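Local atomic coordinates of single-stranded DNA-binding protein WHY1, chloroplastic (Solanum tuberosum, PDB entry 1L3A), a protein that binds single-stranded DNA as a homotetramer and activates transcription of the pathogenesis-related gene PR-10a in plant defence. Residues K69-M77 with F180-L188. Numbering follows the deposited sequence.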
loop_
_atom_site.group_PDB
_atom_site.type_symbol
_atom_site.label_atom_id
_atom_site.label_comp_id
_atom_site.label_asym_id
_atom_site.label_seq_id
_atom_site.Cartn_x
_atom_site.Cartn_y
_atom_site.Cartn_z
ATOM N N LYS C 69 5.688 25.213 0.943
ATOM C CA LYS C 69 5.595 24.612 2.263
ATOM C C LYS C 69 4.163 24.176 2.548
ATOM O O LYS C 69 3.229 24.950 2.353
ATOM C CB LYS C 69 6.028 25.627 3.324
ATOM C CG LYS C 69 5.616 25.268 4.741
ATOM C CD LYS C 69 5.583 26.501 5.634
ATOM C CE LYS C 69 4.877 26.205 6.954
ATOM N NZ LYS C 69 4.625 27.440 7.763
ATOM N N LEU C 70 3.994 22.939 3.009
ATOM C CA LEU C 70 2.668 22.433 3.351
ATOM C C LEU C 70 2.172 23.226 4.558
ATOM O O LEU C 70 2.797 23.200 5.618
ATOM C CB LEU C 70 2.737 20.943 3.709
ATOM C CG LEU C 70 1.451 20.326 4.279
ATOM C CD1 LEU C 70 0.402 20.232 3.188
ATOM C CD2 LEU C 70 1.740 18.944 4.852
ATOM N N SER C 71 1.063 23.937 4.404
ATOM C CA SER C 71 0.531 24.725 5.510
ATOM C C SER C 71 -0.768 24.198 6.106
ATOM O O SER C 71 -1.195 24.655 7.157
ATOM C CB SER C 71 0.348 26.181 5.079
ATOM O OG SER C 71 1.609 26.833 4.997
ATOM N N ARG C 72 -1.400 23.243 5.437
ATOM C CA ARG C 72 -2.633 22.663 5.951
ATOM C C ARG C 72 -2.798 21.294 5.315
ATOM O O ARG C 72 -2.711 21.158 4.102
ATOM C CB ARG C 72 -3.823 23.570 5.622
ATOM C CG ARG C 72 -5.142 23.174 6.288
ATOM C CD ARG C 72 -5.982 24.416 6.549
ATOM N NE ARG C 72 -5.308 25.298 7.503
ATOM C CZ ARG C 72 -5.614 26.579 7.709
ATOM N NH1 ARG C 72 -6.595 27.161 7.026
ATOM N NH2 ARG C 72 -4.933 27.285 8.604
ATOM N N GLU C 73 -3.011 20.272 6.133
ATOM C CA GLU C 73 -3.170 18.923 5.607
ATOM C C GLU C 73 -4.523 18.744 4.938
ATOM O O GLU C 73 -5.477 19.458 5.232
ATOM C CB GLU C 73 -3.063 17.894 6.726
ATOM C CG GLU C 73 -1.927 18.118 7.691
ATOM C CD GLU C 73 -1.859 17.025 8.743
ATOM O OE1 GLU C 73 -2.928 16.649 9.287
ATOM O OE2 GLU C 73 -0.739 16.546 9.027
ATOM N N GLY C 74 -4.599 17.799 4.021
ATOM C CA GLY C 74 -5.872 17.529 3.391
ATOM C C GLY C 74 -6.672 16.706 4.397
ATOM O O GLY C 74 -6.197 16.431 5.504
ATOM N N MET C 75 -7.882 16.317 4.014
ATOM C CA MET C 75 -8.761 15.518 4.860
ATOM C C MET C 75 -9.825 14.816 4.024
ATOM O O MET C 75 -9.894 14.975 2.811
ATOM C CB MET C 75 -9.440 16.417 5.894
ATOM C CG MET C 75 -10.123 17.611 5.266
ATOM S SD MET C 75 -10.458 18.931 6.450
ATOM C CE MET C 75 -8.817 19.664 6.640
ATOM N N VAL C 76 -10.643 14.023 4.695
ATOM C CA VAL C 76 -11.735 13.319 4.059
ATOM C C VAL C 76 -13.037 13.868 4.657
ATOM O O VAL C 76 -13.183 13.965 5.875
ATOM C CB VAL C 76 -11.641 11.795 4.309
ATOM C CG1 VAL C 76 -12.980 11.130 3.987
ATOM C CG2 VAL C 76 -10.525 11.191 3.443
ATOM N N MET C 77 -13.968 14.232 3.788
ATOM C CA MET C 77 -15.258 14.766 4.194
ATOM C C MET C 77 -16.322 13.678 4.090
ATOM O O MET C 77 -16.448 13.026 3.054
ATOM C CB MET C 77 -15.649 15.930 3.281
ATOM C CG MET C 77 -16.702 16.861 3.874
ATOM S SD MET C 77 -16.055 17.656 5.360
ATOM C CE MET C 77 -14.407 18.157 4.721
ATOM N N PHE C 180 -8.633 4.981 1.919
ATOM C CA PHE C 180 -7.968 5.834 2.899
ATOM C C PHE C 180 -6.441 5.637 2.916
ATOM O O PHE C 180 -5.694 6.598 3.111
ATOM C CB PHE C 180 -8.529 5.574 4.303
ATOM C CG PHE C 180 -9.880 6.200 4.553
ATOM C CD1 PHE C 180 -10.526 6.936 3.556
ATOM C CD2 PHE C 180 -10.511 6.047 5.789
ATOM C CE1 PHE C 180 -11.787 7.512 3.783
ATOM C CE2 PHE C 180 -11.777 6.620 6.033
ATOM C CZ PHE C 180 -12.412 7.354 5.026
ATOM N N ASN C 181 -5.987 4.398 2.735
ATOM C CA ASN C 181 -4.560 4.106 2.723
ATOM C C ASN C 181 -3.928 4.755 1.502
ATOM O O ASN C 181 -2.789 5.222 1.545
ATOM C CB ASN C 181 -4.314 2.594 2.680
ATOM C CG ASN C 181 -4.022 2.018 4.044
ATOM O OD1 ASN C 181 -3.196 2.558 4.785
ATOM N ND2 ASN C 181 -4.682 0.912 4.383
ATOM N N PHE C 182 -4.685 4.775 0.414
ATOM C CA PHE C 182 -4.226 5.383 -0.819
ATOM C C PHE C 182 -4.085 6.908 -0.722
ATOM O O PHE C 182 -3.070 7.458 -1.155
ATOM C CB PHE C 182 -5.193 5.042 -1.948
ATOM C CG PHE C 182 -4.984 5.860 -3.178
ATOM C CD1 PHE C 182 -3.991 5.521 -4.090
ATOM C CD2 PHE C 182 -5.744 6.997 -3.404
ATOM C CE1 PHE C 182 -3.761 6.304 -5.202
ATOM C CE2 PHE C 182 -5.525 7.800 -4.523
ATOM C CZ PHE C 182 -4.541 7.466 -5.425
ATOM N N VAL C 183 -5.094 7.590 -0.168
ATOM C CA VAL C 183 -5.028 9.054 -0.091
ATOM C C VAL C 183 -4.200 9.657 1.024
ATOM O O VAL C 183 -3.849 10.823 0.944
ATOM C CB VAL C 183 -6.422 9.748 0.027
ATOM C CG1 VAL C 183 -7.167 9.647 -1.257
ATOM C CG2 VAL C 183 -7.191 9.192 1.200
ATOM N N MET C 184 -3.908 8.888 2.065
ATOM C CA MET C 184 -3.137 9.427 3.169
ATOM C C MET C 184 -1.906 10.201 2.677
ATOM O O MET C 184 -1.765 11.385 2.978
ATOM C CB MET C 184 -2.710 8.315 4.121
ATOM C CG MET C 184 -2.049 8.829 5.395
ATOM S SD MET C 184 -3.246 9.698 6.439
ATOM C CE MET C 184 -4.136 8.272 7.154
ATOM N N PRO C 185 -1.006 9.552 1.917
ATOM C CA PRO C 185 0.172 10.296 1.448
ATOM C C PRO C 185 -0.127 11.592 0.702
ATOM O O PRO C 185 0.552 12.605 0.905
ATOM C CB PRO C 185 0.940 9.268 0.598
ATOM C CG PRO C 185 -0.064 8.177 0.311
ATOM C CD PRO C 185 -0.890 8.125 1.579
ATOM N N TYR C 186 -1.149 11.571 -0.146
ATOM C CA TYR C 186 -1.518 12.766 -0.884
ATOM C C TYR C 186 -2.045 13.848 0.042
ATOM O O TYR C 186 -1.859 15.035 -0.231
ATOM C CB TYR C 186 -2.566 12.450 -1.959
ATOM C CG TYR C 186 -2.066 11.482 -2.993
ATOM C CD1 TYR C 186 -2.174 10.111 -2.798
ATOM C CD2 TYR C 186 -1.416 11.934 -4.143
ATOM C CE1 TYR C 186 -1.636 9.197 -3.725
ATOM C CE2 TYR C 186 -0.880 11.041 -5.074
ATOM C CZ TYR C 186 -0.988 9.668 -4.854
ATOM O OH TYR C 186 -0.400 8.777 -5.728
ATOM N N LEU C 187 -2.711 13.445 1.126
ATOM C CA LEU C 187 -3.242 14.411 2.081
ATOM C C LEU C 187 -2.088 15.018 2.887
ATOM O O LEU C 187 -2.215 16.090 3.454
ATOM C CB LEU C 187 -4.225 13.751 3.054
ATOM C CG LEU C 187 -5.477 13.039 2.549
ATOM C CD1 LEU C 187 -6.321 12.630 3.775
ATOM C CD2 LEU C 187 -6.284 13.925 1.622
ATOM N N LEU C 188 -0.968 14.313 2.945
ATOM C CA LEU C 188 0.198 14.803 3.674
ATOM C C LEU C 188 1.129 15.566 2.717
ATOM O O LEU C 188 2.075 16.230 3.144
ATOM C CB LEU C 188 0.933 13.614 4.319
ATOM C CG LEU C 188 0.187 12.881 5.454
ATOM C CD1 LEU C 188 0.911 11.586 5.820
ATOM C CD2 LEU C 188 0.104 13.795 6.665
#
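Leu187 of helix 170-188 meets Gly74 through its carbonyl and Met75 through its side chain, at the loop residues 73-74 that interrupt strand 68-85. The N-H of Gly74 points almost straight at Leu187 O (N to O 3.0 Å, angle at the hydrogen 173°) and meets it in the carbonyl plane, on a lone pair. The bond joins the loop at Gly74 to helix 170-188 at Leu187. Gly74 has no side chain to stand between the backbones, and its CA comes within 4.3 Å of Leu187 CA. With CG anti to its own carbonyl carbon (chi1 -59°), Leu187 places its branches over the backbone of Met75: CD2 lies 3.7 Å from Met75 N, while CD1 packs against Met75 CA and more loosely against Val76 CG2. The side chain of Met75 itself starts out away from the helix. Val76 heads toward the helix and crosses the side chain of Phe180 at about a right angle. Both its methyls reach the ring at CE1, CG1 at 3.8 Å and CG2 at 3.9 Å, and Val183 CG2 stands farther off. At the other end, Leu70 CD2 comes within 3.2 Å of Leu188 O, a close contact for a methyl and a carbonyl oxygen. Leu188 CD2 lies 3.7 Å from OE2 of Glu73, whose side chain runs alongside in the same direction. The axes of strand 75-77 and helix 180-188 pass 9.5 Å apart, with 125° between their N-to-C directions. Within the tetramer, Tyr42 of a second subunit packs on Glu73 and Leu188, and Phe197 of a third on Leu187. Ile104 of helix 101-108 and Val53 of strand 49-62 both touch Val76 and Phe180, extending this apolar core of the Whirly fold between sheet and helices.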